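PDB 1LVM: catalytic domain of the nuclear inclusion protein A (nia), which cleaves peptide bonds as a chymotrypsin-type cysteine protease of tobacco etch virus, recognising a specific peptide sequence and probably processing the viral polyprotein. Local coordinates for residues H28-D34 and R58-L64; P47-K53 and D89-M95; T78-L84 and Q204-W210. The protein carries 1 engineered substitution. All blocks are in the same frame, centred on the assembly; numbering follows the deposited sequence.

All three contacts lie in one antiparallel sheet, the N-terminal beta-barrel of a chymotrypsin-like fold. Contact 1 pairs strands 26-33 and 62-67. Contact 2 pairs 48-51 with 91-94, and contact 3 sets 206-208 beside 81-84, the sheet neighbour of 91-94. Contacts 2 and 3 are therefore close, their centres about 9 Å apart, whereas the centre of contact 1 lies about 14 Å from that of contact 2 and about 15 Å from that of contact 3. Along the chain, contacts 1 and 2 interleave, as do 2 and 3. Segment 204-210 arrives late, after the strands of the second barrel, so contact 3 ties the C-terminal part of the chain back onto the first barrel.

Contact 1. Residues H28-D34 and R58-L64; sequences HLTNESD and RNNGTLL
Asn31 and Leu63 face each other on the buried side of this antiparallel strand pair, closely packed, with a single water at Asn31 OD1. Leu63 CD1 turns back over the neighbouring strand, 3.5 Å from Thr30 O and 4.1 Å from Asn31 CB. With its CG anti to the backbone N (chi1 175°), Asn31 carries its amide across to the loop before strand 62-67. There ND2 donates to Arg58 O at 2.9 Å, from well above the carbonyl plane, and also to Leu55 O, so two backbone carbonyls fix the amide's rotation.

The reverse side is looser and wetter. Glu32 and Thr62 run side by side, yet Glu32 CB comes only to 3.9 Å from Thr62 OG1, and one water joins Glu32 OE1 to that hydroxyl. A second water links Thr62 OG1 to Thr30 O. Further along this face Thr30 OG1 bonds Ser39, and Leu64 packs on an apolar side chain of the bound peptide.

The loop end is a separate place: Asn60 ND2 meets Asp34 OD1 on its syn side, 2.9 Å away, while buried Ser33 donates from OG to Asp34 OD2. Backbone bonds pair Thr30 with Leu64 and Glu32 with Thr62, joining strands 26-33 and 62-67 in the N-terminal barrel of the chymotrypsin-like fold.

Contact 2. Residues P47-K53 and D89-M95; sequences PFIITNK and DMIIIRM
Asp89 OD2 is held by two donors, Asn52 ND2 at 2.9 Å and the hydroxyl of Ser176. The asparagine comes from above the carboxylate plane, although Asp89 OD2 lies close to the plane of its amide. The other oxygen, OD1, takes the backbone N-H of His54, so both ends of the carboxylate are anchored and its rotation is fixed. Lys53 runs alongside the chain of residues 89-91, its CE 3.5 Å from Met90 O, and its NZ bonds Ile85 O and Arg88 O.

Past this polar end the strands pair regularly, Ile49 with Ile93 and Thr51 with Ile91 through two backbone bonds each. One face is filled by Ile49, Thr51, Ile91 and Ile93. Thr51 has OG1 anti to the backbone N (chi1 -172°), bonded to Tyr41 O; CG2 then falls between that N and the carbonyl carbon, touching Ile91 CG2 at 3.8 Å and Ile93 CD1 at 3.9 Å. Met95, bent at chi2 and chi3, brings its CG to 3.9 Å from Ile49 CD1. On the other face Phe48 CB presses on Ile92 CG2 at 3.5 Å, and Ile50 CG2 meets Met90 CG. Arg94 stretches out with its guanidinium nearly perpendicular to the Phe48 ring, NH1 3.4 Å from Phe48 CE1; Pro47 CG lies over both, above the ring centre and one guanidinium face. An antiparallel strand pair with an aspartate just ahead of the second strand, bonded to His54 N, and Cys159 touching Asn52, is consistent with the catalytic triad of a chymotrypsin-type cysteine protease.

Contact 3. Residues T78-L84 and Q204-W210; sequences TTLQQHL and QQWVSGW
Gln82 sets its CG anti to the carbonyl carbon (chi1 -59°), and the extended chain beyond CG carries the amide to the backbone of Trp210; in Trp210, CG anti to the backbone N (chi1 -177°) swings the indole across to Leu84. The setting is an edge of the N-terminal barrel of the chymotrypsin-like fold, where the short, weakly bonded strand 206-208 is laid antiparallel beside 81-84. Backbone bonds both ways between Gln82 and Val207 hold the middle, Gln82 N to Val207 O being the shorter at 2.7 Å.

The Gln82 amide uses both its ends on one residue. OE1 accepts from Trp210 N at 3.0 Å, in the carbonyl plane and on a lone pair, and NE2 donates to Trp210 O in an almost straight bond of 174°. Trp210 O also takes Asn59 ND2, so this carbonyl is gripped twice. Leu84 lies across the indole with both methyls: CD1 stands over the five-membered ring, 3.8 Å from its centroid, and CD2 is 3.7 Å from Trp210 CD2.

At the other end Trp206 offers a ring face to His83, whose CB lies 4.0 Å from the six-membered ring centroid, a CH-pi contact. Gln81 NE2 comes against Trp206 CB. Water bridges the backbone at both ends of the pairing, one molecule joining Leu80 O to Gly209 N and another Leu84 N to Gln205 O. In the plane of the imidazole, His83 ND1 acts as acceptor for Gln205 N at 2.9 Å.

Contact 1. Residues H28-D34 and R58-L64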
loop_
_atom_site.group_PDB
_atom_site.type_symbol
_atom_site.label_atom_id
_atom_site.label_comp_id
_atom_site.label_asym_id
_atom_site.label_seq_id
_atom_site.Cartn_x
_atom_site.Cartn_y
_atom_site.Cartn_z
ATOM N N HIS A 28 4.842 -8.896 -2.104
ATOM C CA HIS A 28 3.764 -9.561 -1.371
ATOM C C HIS A 28 4.348 -9.923 -0.001
ATOM O O HIS A 28 5.405 -10.547 0.075
ATOM C CB HIS A 28 3.283 -10.826 -2.027
ATOM C CG HIS A 28 1.999 -11.305 -1.424
ATOM N ND1 HIS A 28 1.861 -12.544 -0.830
ATOM C CD2 HIS A 28 0.792 -10.688 -1.291
ATOM C CE1 HIS A 28 0.627 -12.673 -0.368
ATOM N NE2 HIS A 28 -0.042 -11.563 -0.632
ATOM N N LEU A 29 3.620 -9.567 1.066
ATOM C CA LEU A 29 4.090 -9.739 2.444
ATOM C C LEU A 29 3.199 -10.671 3.250
ATOM O O LEU A 29 1.973 -10.515 3.242
ATOM C CB LEU A 29 4.064 -8.343 3.131
ATOM C CG LEU A 29 4.750 -7.186 2.345
ATOM C CD1 LEU A 29 4.674 -5.868 3.091
ATOM C CD2 LEU A 29 6.225 -7.469 2.142
ATOM N N THR A 30 3.816 -11.623 3.940
ATOM C CA THR A 30 3.083 -12.486 4.793
ATOM C C THR A 30 3.656 -12.486 6.189
ATOM O O THR A 30 4.770 -12.903 6.398
ATOM C CB THR A 30 3.036 -13.942 4.210
ATOM O OG1 THR A 30 2.417 -13.900 2.909
ATOM C CG2 THR A 30 2.266 -14.866 5.152
ATOM N N ASN A 31 2.873 -11.989 7.154
ATOM C CA ASN A 31 3.369 -11.959 8.548
ATOM C C ASN A 31 2.727 -13.154 9.254
ATOM O O ASN A 31 1.527 -13.173 9.495
ATOM C CB ASN A 31 2.943 -10.630 9.207
ATOM C CG ASN A 31 3.307 -10.542 10.709
ATOM O OD1 ASN A 31 3.864 -11.467 11.273
ATOM N ND2 ASN A 31 3.047 -9.380 11.321
ATOM N N GLU A 32 3.538 -14.149 9.595
ATOM C CA GLU A 32 2.995 -15.319 10.238
ATOM C C GLU A 32 3.424 -15.305 11.723
ATOM O O GLU A 32 4.625 -15.349 12.051
ATOM C CB GLU A 32 3.516 -16.562 9.489
ATOM C CG GLU A 32 2.979 -17.853 9.979
ATOM C CD GLU A 32 3.520 -19.016 9.163
ATOM O OE1 GLU A 32 4.695 -19.392 9.373
ATOM O OE2 GLU A 32 2.782 -19.546 8.308
ATOM N N SER A 33 2.439 -15.239 12.607
ATOM C CA SER A 33 2.792 -15.136 14.013
ATOM C C SER A 33 1.646 -15.623 14.895
ATOM O O SER A 33 0.493 -15.302 14.610
ATOM C CB SER A 33 3.068 -13.653 14.326
ATOM O OG SER A 33 3.451 -13.442 15.644
ATOM N N ASP A 34 1.977 -16.402 15.926
ATOM C CA ASP A 34 0.989 -16.832 16.919
ATOM C C ASP A 34 -0.158 -17.645 16.352
ATOM O O ASP A 34 -1.260 -17.526 16.843
ATOM C CB ASP A 34 0.381 -15.570 17.584
ATOM C CG ASP A 34 1.450 -14.583 18.132
ATOM O OD1 ASP A 34 2.158 -14.960 19.094
ATOM O OD2 ASP A 34 1.581 -13.430 17.611
ATOM N N ARG A 58 0.170 -8.064 14.754
ATOM C CA ARG A 58 1.017 -8.924 15.565
ATOM C C ARG A 58 2.464 -8.684 15.158
ATOM O O ARG A 58 2.731 -8.312 14.030
ATOM C CB ARG A 58 0.648 -10.391 15.309
ATOM C CG ARG A 58 -0.709 -10.676 15.985
ATOM C CD ARG A 58 -1.307 -12.034 15.712
ATOM N NE ARG A 58 -2.764 -11.882 15.617
ATOM C CZ ARG A 58 -3.436 -11.602 14.496
ATOM N NH1 ARG A 58 -2.797 -11.450 13.326
ATOM N NH2 ARG A 58 -4.752 -11.453 14.542
ATOM N N ASN A 59 3.410 -8.903 16.053
ATOM C CA ASN A 59 4.808 -8.734 15.688
ATOM C C ASN A 59 5.593 -9.720 16.565
ATOM O O ASN A 59 6.199 -9.338 17.570
ATOM C CB ASN A 59 5.215 -7.280 15.900
ATOM C CG ASN A 59 6.629 -6.967 15.314
ATOM O OD1 ASN A 59 7.389 -7.865 14.974
ATOM N ND2 ASN A 59 6.981 -5.707 15.268
ATOM N N ASN A 60 5.579 -11.001 16.179
ATOM C CA ASN A 60 6.190 -12.017 17.037
ATOM C C ASN A 60 6.447 -13.279 16.215
ATOM O O ASN A 60 6.292 -14.398 16.707
ATOM C CB ASN A 60 5.194 -12.265 18.203
ATOM C CG ASN A 60 5.736 -13.211 19.244
ATOM O OD1 ASN A 60 6.886 -13.096 19.590
ATOM N ND2 ASN A 60 4.912 -14.182 19.704
ATOM N N GLY A 61 6.807 -13.100 14.946
ATOM C CA GLY A 61 6.988 -14.262 14.081
ATOM C C GLY A 61 7.898 -13.963 12.945
ATOM O O GLY A 61 8.962 -13.366 13.165
ATOM N N THR A 62 7.484 -14.383 11.741
ATOM C CA THR A 62 8.305 -14.255 10.552
ATOM C C THR A 62 7.644 -13.403 9.470
ATOM O O THR A 62 6.446 -13.258 9.438
ATOM C CB THR A 62 8.598 -15.643 9.913
ATOM O OG1 THR A 62 7.361 -16.240 9.430
ATOM C CG2 THR A 62 9.232 -16.582 10.967
ATOM N N LEU A 63 8.453 -12.831 8.588
ATOM C CA LEU A 63 7.858 -12.067 7.477
ATOM C C LEU A 63 8.365 -12.616 6.162
ATOM O O LEU A 63 9.587 -12.564 5.901
ATOM C CB LEU A 63 8.222 -10.570 7.534
ATOM C CG LEU A 63 7.549 -9.724 6.434
ATOM C CD1 LEU A 63 5.985 -9.676 6.705
ATOM C CD2 LEU A 63 8.094 -8.293 6.432
ATOM N N LEU A 64 7.456 -13.141 5.332
ATOM C CA LEU A 64 7.898 -13.652 4.007
ATOM C C LEU A 64 7.699 -12.500 3.036
ATOM O O LEU A 64 6.615 -11.923 2.978
ATOM C CB LEU A 64 7.037 -14.812 3.574
ATOM C CG LEU A 64 7.504 -15.648 2.374
ATOM C CD1 LEU A 64 8.882 -16.282 2.660
ATOM C CD2 LEU A 64 6.489 -16.751 2.147
HETATM O O HOH W 1 4.437 -13.219 1.131
HETATM O O HOH W 2 5.997 -15.489 7.223
HETATM O O HOH W 3 -0.141 -12.331 11.661
HETATM O O HOH W 4 4.780 -11.208 13.612
HETATM O O HOH W 5 6.654 -18.581 10.620
HETATM O O HOH W 6 4.598 -16.872 16.549
#

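Contact 2. Residues P47-K53 and D89-M95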
loop_
_atom_site.group_PDB
_atom_site.type_symbol
_atom_site.label_atom_id
_atom_site.label_comp_id
_atom_site.label_asym_id
_atom_site.label_seq_id
_atom_site.Cartn_x
_atom_site.Cartn_y
_atom_site.Cartn_z
ATOM N N PRO A 47 15.776 0.973 0.396
ATOM C CA PRO A 47 15.843 -0.115 1.363
ATOM C C PRO A 47 14.519 -0.285 2.110
ATOM O O PRO A 47 14.412 -1.093 3.046
ATOM C CB PRO A 47 16.934 0.365 2.296
ATOM C CG PRO A 47 16.699 1.769 2.398
ATOM C CD PRO A 47 16.371 2.200 0.954
ATOM N N PHE A 48 13.514 0.480 1.685
ATOM C CA PHE A 48 12.208 0.458 2.377
ATOM C C PHE A 48 11.118 -0.284 1.672
ATOM O O PHE A 48 11.151 -0.483 0.439
ATOM C CB PHE A 48 11.701 1.897 2.561
ATOM C CG PHE A 48 12.722 2.853 3.166
ATOM C CD1 PHE A 48 13.413 2.498 4.336
ATOM C CD2 PHE A 48 12.986 4.085 2.582
ATOM C CE1 PHE A 48 14.360 3.371 4.909
ATOM C CE2 PHE A 48 13.929 4.984 3.133
ATOM C CZ PHE A 48 14.627 4.621 4.312
ATOM N N ILE A 49 10.119 -0.715 2.452
ATOM C CA ILE A 49 8.901 -1.299 1.885
ATOM C C ILE A 49 7.778 -0.481 2.601
ATOM O O ILE A 49 7.704 -0.430 3.824
ATOM C CB ILE A 49 8.722 -2.784 2.204
ATOM C CG1 ILE A 49 9.799 -3.591 1.456
ATOM C CG2 ILE A 49 7.286 -3.271 1.731
ATOM C CD1 ILE A 49 9.591 -5.126 1.564
ATOM N N ILE A 50 6.923 0.148 1.819
ATOM C CA ILE A 50 5.827 0.999 2.357
ATOM C C ILE A 50 4.627 0.095 2.333
ATOM O O ILE A 50 4.343 -0.503 1.291
ATOM C CB ILE A 50 5.552 2.215 1.412
ATOM C CG1 ILE A 50 6.769 3.143 1.392
ATOM C CG2 ILE A 50 4.296 3.031 1.945
ATOM C CD1 ILE A 50 6.946 3.882 0.132
ATOM N N THR A 51 3.941 -0.040 3.459
ATOM C CA THR A 51 2.801 -0.966 3.510
ATOM C C THR A 51 1.805 -0.540 4.592
ATOM O O THR A 51 1.929 0.574 5.183
ATOM C CB THR A 51 3.276 -2.426 3.684
ATOM O OG1 THR A 51 2.165 -3.311 3.537
ATOM C CG2 THR A 51 3.934 -2.674 5.121
ATOM N N ASN A 52 0.814 -1.378 4.830
ATOM C CA ASN A 52 -0.210 -1.015 5.829
ATOM C C ASN A 52 0.296 -1.234 7.256
ATOM O O ASN A 52 0.928 -2.239 7.534
ATOM C CB ASN A 52 -1.440 -1.920 5.658
ATOM C CG ASN A 52 -2.022 -1.834 4.270
ATOM O OD1 ASN A 52 -1.553 -2.508 3.331
ATOM N ND2 ASN A 52 -3.050 -0.999 4.122
ATOM N N LYS A 53 -0.025 -0.316 8.166
ATOM C CA LYS A 53 0.348 -0.473 9.536
ATOM C C LYS A 53 -0.332 -1.748 10.097
ATOM O O LYS A 53 0.253 -2.427 10.953
ATOM C CB LYS A 53 -0.138 0.784 10.311
ATOM C CG LYS A 53 0.505 1.011 11.667
ATOM C CD LYS A 53 -0.080 2.252 12.360
ATOM C CE LYS A 53 0.572 3.562 11.876
ATOM N NZ LYS A 53 -0.150 4.734 12.490
ATOM N N ASP A 89 -3.190 4.257 8.382
ATOM C CA ASP A 89 -2.860 2.834 8.260
ATOM C C ASP A 89 -1.669 2.736 7.304
ATOM O O ASP A 89 -1.762 2.102 6.207
ATOM C CB ASP A 89 -4.058 2.079 7.672
ATOM C CG ASP A 89 -3.791 0.586 7.455
ATOM O OD1 ASP A 89 -2.991 -0.020 8.227
ATOM O OD2 ASP A 89 -4.395 0.037 6.472
ATOM N N MET A 90 -0.538 3.265 7.715
ATOM C CA MET A 90 0.655 3.216 6.861
ATOM C C MET A 90 1.914 3.110 7.680
ATOM O O MET A 90 2.042 3.756 8.740
ATOM C CB MET A 90 0.747 4.497 5.950
ATOM C CG MET A 90 1.831 4.358 4.823
ATOM S SD MET A 90 1.971 5.840 3.812
ATOM C CE MET A 90 0.619 5.450 2.692
ATOM N N ILE A 91 2.862 2.308 7.224
ATOM C CA ILE A 91 4.090 2.186 8.025
ATOM C C ILE A 91 5.220 1.956 7.039
ATOM O O ILE A 91 4.981 1.506 5.919
ATOM C CB ILE A 91 3.937 0.916 8.979
ATOM C CG1 ILE A 91 5.080 0.831 10.048
ATOM C CG2 ILE A 91 3.891 -0.408 8.155
ATOM C CD1 ILE A 91 4.799 -0.290 11.062
ATOM N N ILE A 92 6.441 2.308 7.422
ATOM C CA ILE A 92 7.556 1.993 6.479
ATOM C C ILE A 92 8.474 1.026 7.180
ATOM O O ILE A 92 8.842 1.252 8.326
ATOM C CB ILE A 92 8.385 3.225 6.096
ATOM C CG1 ILE A 92 7.469 4.325 5.582
ATOM C CG2 ILE A 92 9.477 2.821 5.047
ATOM C CD1 ILE A 92 8.186 5.708 5.411
ATOM N N ILE A 93 8.770 -0.084 6.514
ATOM C CA ILE A 93 9.711 -1.103 7.045
ATOM C C ILE A 93 11.071 -0.877 6.425
ATOM O O ILE A 93 11.170 -0.675 5.182
ATOM C CB ILE A 93 9.281 -2.457 6.562
ATOM C CG1 ILE A 93 7.884 -2.762 7.078
ATOM C CG2 ILE A 93 10.251 -3.547 7.001
ATOM C CD1 ILE A 93 7.339 -4.062 6.427
ATOM N N ARG A 94 12.121 -0.879 7.242
ATOM C CA ARG A 94 13.445 -0.765 6.632
ATOM C C ARG A 94 13.939 -2.221 6.523
ATOM O O ARG A 94 14.056 -2.916 7.531
ATOM C CB ARG A 94 14.376 0.087 7.508
ATOM C CG ARG A 94 15.715 0.275 6.854
ATOM C CD ARG A 94 16.716 1.139 7.657
ATOM N NE ARG A 94 17.910 1.183 6.829
ATOM C CZ ARG A 94 18.287 2.216 6.084
ATOM N NH1 ARG A 94 17.578 3.332 6.080
ATOM N NH2 ARG A 94 19.342 2.107 5.284
ATOM N N MET A 95 14.220 -2.706 5.320
ATOM C CA MET A 95 14.700 -4.070 5.197
ATOM C C MET A 95 16.228 -4.123 5.521
ATOM O O MET A 95 16.961 -3.156 5.327
ATOM C CB MET A 95 14.438 -4.589 3.779
ATOM C CG MET A 95 12.930 -4.702 3.460
ATOM S SD MET A 95 12.111 -5.924 4.530
ATOM C CE MET A 95 12.734 -7.484 3.951
#

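Contact 3. Residues T78-L84 and Q204-W210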
loop_
_atom_site.group_PDB
_atom_site.type_symbol
_atom_site.label_atom_id
_atom_site.label_comp_id
_atom_site.label_asym_id
_atom_site.label_seq_id
_atom_site.Cartn_x
_atom_site.Cartn_y
_atom_site.Cartn_z
ATOM N N THR A 78 10.542 -8.947 14.977
ATOM C CA THR A 78 10.819 -7.925 15.958
ATOM C C THR A 78 12.105 -7.209 15.700
ATOM O O THR A 78 12.362 -6.177 16.333
ATOM C CB THR A 78 10.844 -8.526 17.387
ATOM O OG1 THR A 78 12.012 -9.344 17.547
ATOM C CG2 THR A 78 9.623 -9.401 17.602
ATOM N N THR A 79 12.928 -7.754 14.796
ATOM C CA THR A 79 14.205 -7.114 14.455
ATOM C C THR A 79 14.051 -6.053 13.364
ATOM O O THR A 79 14.961 -5.254 13.088
ATOM C CB THR A 79 15.246 -8.172 13.952
ATOM O OG1 THR A 79 14.842 -8.713 12.669
ATOM C CG2 THR A 79 15.297 -9.320 14.960
ATOM N N LEU A 80 12.887 -6.018 12.734
ATOM C CA LEU A 80 12.718 -5.065 11.658
ATOM C C LEU A 80 12.511 -3.606 12.131
ATOM O O LEU A 80 11.604 -3.366 12.919
ATOM C CB LEU A 80 11.456 -5.517 10.868
ATOM C CG LEU A 80 11.348 -6.076 9.446
ATOM C CD1 LEU A 80 12.676 -6.530 8.926
ATOM C CD2 LEU A 80 10.242 -7.143 9.363
ATOM N N GLN A 81 13.288 -2.657 11.622
ATOM C CA GLN A 81 13.045 -1.263 11.909
ATOM C C GLN A 81 11.770 -0.773 11.191
ATOM O O GLN A 81 11.496 -1.110 10.022
ATOM C CB GLN A 81 14.280 -0.425 11.524
ATOM C CG GLN A 81 15.374 -0.685 12.586
ATOM C CD GLN A 81 16.432 0.363 12.505
ATOM O OE1 GLN A 81 17.133 0.483 11.499
ATOM N NE2 GLN A 81 16.534 1.172 13.548
ATOM N N GLN A 82 10.976 0.001 11.920
ATOM C CA GLN A 82 9.692 0.500 11.454
ATOM C C GLN A 82 9.572 2.013 11.675
ATOM O O GLN A 82 10.042 2.563 12.704
ATOM C CB GLN A 82 8.593 -0.134 12.296
ATOM C CG GLN A 82 8.521 -1.658 12.286
ATOM C CD GLN A 82 7.799 -2.148 13.555
ATOM O OE1 GLN A 82 8.300 -1.869 14.661
ATOM N NE2 GLN A 82 6.593 -2.803 13.421
ATOM N N HIS A 83 8.942 2.682 10.722
ATOM C CA HIS A 83 8.650 4.099 10.889
ATOM C C HIS A 83 7.138 4.242 10.744
ATOM O O HIS A 83 6.531 3.971 9.685
ATOM C CB HIS A 83 9.365 5.032 9.878
ATOM C CG HIS A 83 8.861 6.434 9.954
ATOM N ND1 HIS A 83 9.562 7.462 10.548
ATOM C CD2 HIS A 83 7.710 6.974 9.505
ATOM C CE1 HIS A 83 8.862 8.583 10.456
ATOM N NE2 HIS A 83 7.729 8.317 9.822
ATOM N N LEU A 84 6.501 4.653 11.820
ATOM C CA LEU A 84 5.020 4.795 11.826
ATOM C C LEU A 84 4.545 6.103 11.240
ATOM O O LEU A 84 5.145 7.124 11.506
ATOM C CB LEU A 84 4.499 4.757 13.288
ATOM C CG LEU A 84 4.956 3.561 14.109
ATOM C CD1 LEU A 84 4.612 3.723 15.622
ATOM C CD2 LEU A 84 4.234 2.415 13.575
ATOM N N GLN A 204 13.074 10.507 9.595
ATOM C CA GLN A 204 12.682 9.171 9.957
ATOM C C GLN A 204 12.818 8.935 11.462
ATOM O O GLN A 204 13.720 9.490 12.089
ATOM C CB GLN A 204 13.511 8.198 9.149
ATOM C CG GLN A 204 13.211 8.368 7.644
ATOM C CD GLN A 204 14.340 7.882 6.756
ATOM O OE1 GLN A 204 15.287 7.245 7.241
ATOM N NE2 GLN A 204 14.257 8.171 5.429
ATOM N N GLN A 205 11.908 8.138 12.021
ATOM C CA GLN A 205 11.897 7.845 13.466
ATOM C C GLN A 205 11.723 6.355 13.606
ATOM O O GLN A 205 10.623 5.830 13.810
ATOM C CB GLN A 205 10.753 8.618 14.109
ATOM C CG GLN A 205 10.710 8.598 15.603
ATOM C CD GLN A 205 9.667 9.570 16.105
ATOM O OE1 GLN A 205 9.382 10.565 15.420
ATOM N NE2 GLN A 205 9.107 9.317 17.270
ATOM N N TRP A 206 12.849 5.663 13.545
ATOM C CA TRP A 206 12.808 4.219 13.571
ATOM C C TRP A 206 12.630 3.568 14.923
ATOM O O TRP A 206 13.289 3.961 15.861
ATOM C CB TRP A 206 14.098 3.671 12.960
ATOM C CG TRP A 206 14.312 4.105 11.524
ATOM C CD1 TRP A 206 15.171 5.089 11.063
ATOM C CD2 TRP A 206 13.539 3.692 10.384
ATOM N NE1 TRP A 206 14.952 5.324 9.718
ATOM C CE2 TRP A 206 13.970 4.479 9.275
ATOM C CE3 TRP A 206 12.530 2.750 10.198
ATOM C CZ2 TRP A 206 13.427 4.341 8.002
ATOM C CZ3 TRP A 206 11.964 2.627 8.911
ATOM C CH2 TRP A 206 12.427 3.416 7.854
ATOM N N VAL A 207 11.744 2.583 15.014
ATOM C CA VAL A 207 11.558 1.812 16.236
ATOM C C VAL A 207 11.527 0.354 15.782
ATOM O O VAL A 207 11.449 0.074 14.598
ATOM C CB VAL A 207 10.199 2.136 16.975
ATOM C CG1 VAL A 207 10.138 3.565 17.342
ATOM C CG2 VAL A 207 8.972 1.765 16.057
ATOM N N SER A 208 11.612 -0.593 16.697
ATOM C CA SER A 208 11.466 -1.975 16.287
ATOM C C SER A 208 10.579 -2.727 17.347
ATOM O O SER A 208 10.479 -2.286 18.500
ATOM C CB SER A 208 12.865 -2.584 16.081
ATOM O OG SER A 208 13.473 -2.840 17.333
ATOM N N GLY A 209 9.875 -3.774 16.916
ATOM C CA GLY A 209 9.035 -4.602 17.784
ATOM C C GLY A 209 7.614 -4.084 17.896
ATOM O O GLY A 209 6.761 -4.720 18.510
ATOM N N TRP A 210 7.330 -2.952 17.254
ATOM C CA TRP A 210 5.972 -2.368 17.412
ATOM C C TRP A 210 4.801 -3.176 16.845
ATOM O O TRP A 210 4.929 -3.779 15.776
ATOM C CB TRP A 210 6.003 -0.944 16.810
ATOM C CG TRP A 210 4.710 -0.155 16.933
ATOM C CD1 TRP A 210 4.362 0.693 17.950
ATOM C CD2 TRP A 210 3.546 -0.267 16.087
ATOM N NE1 TRP A 210 3.044 1.100 17.794
ATOM C CE2 TRP A 210 2.525 0.528 16.663
ATOM C CE3 TRP A 210 3.268 -0.974 14.900
ATOM C CZ2 TRP A 210 1.235 0.639 16.089
ATOM C CZ3 TRP A 210 2.008 -0.869 14.330
ATOM C CH2 TRP A 210 0.999 -0.067 14.920
HETATM O O HOH W 7 13.013 -4.928 19.271
HETATM O O HOH W 8 9.691 -4.838 14.239
HETATM O O HOH W 9 15.061 1.045 15.901
HETATM O O HOH W 10 7.963 5.862 14.103
#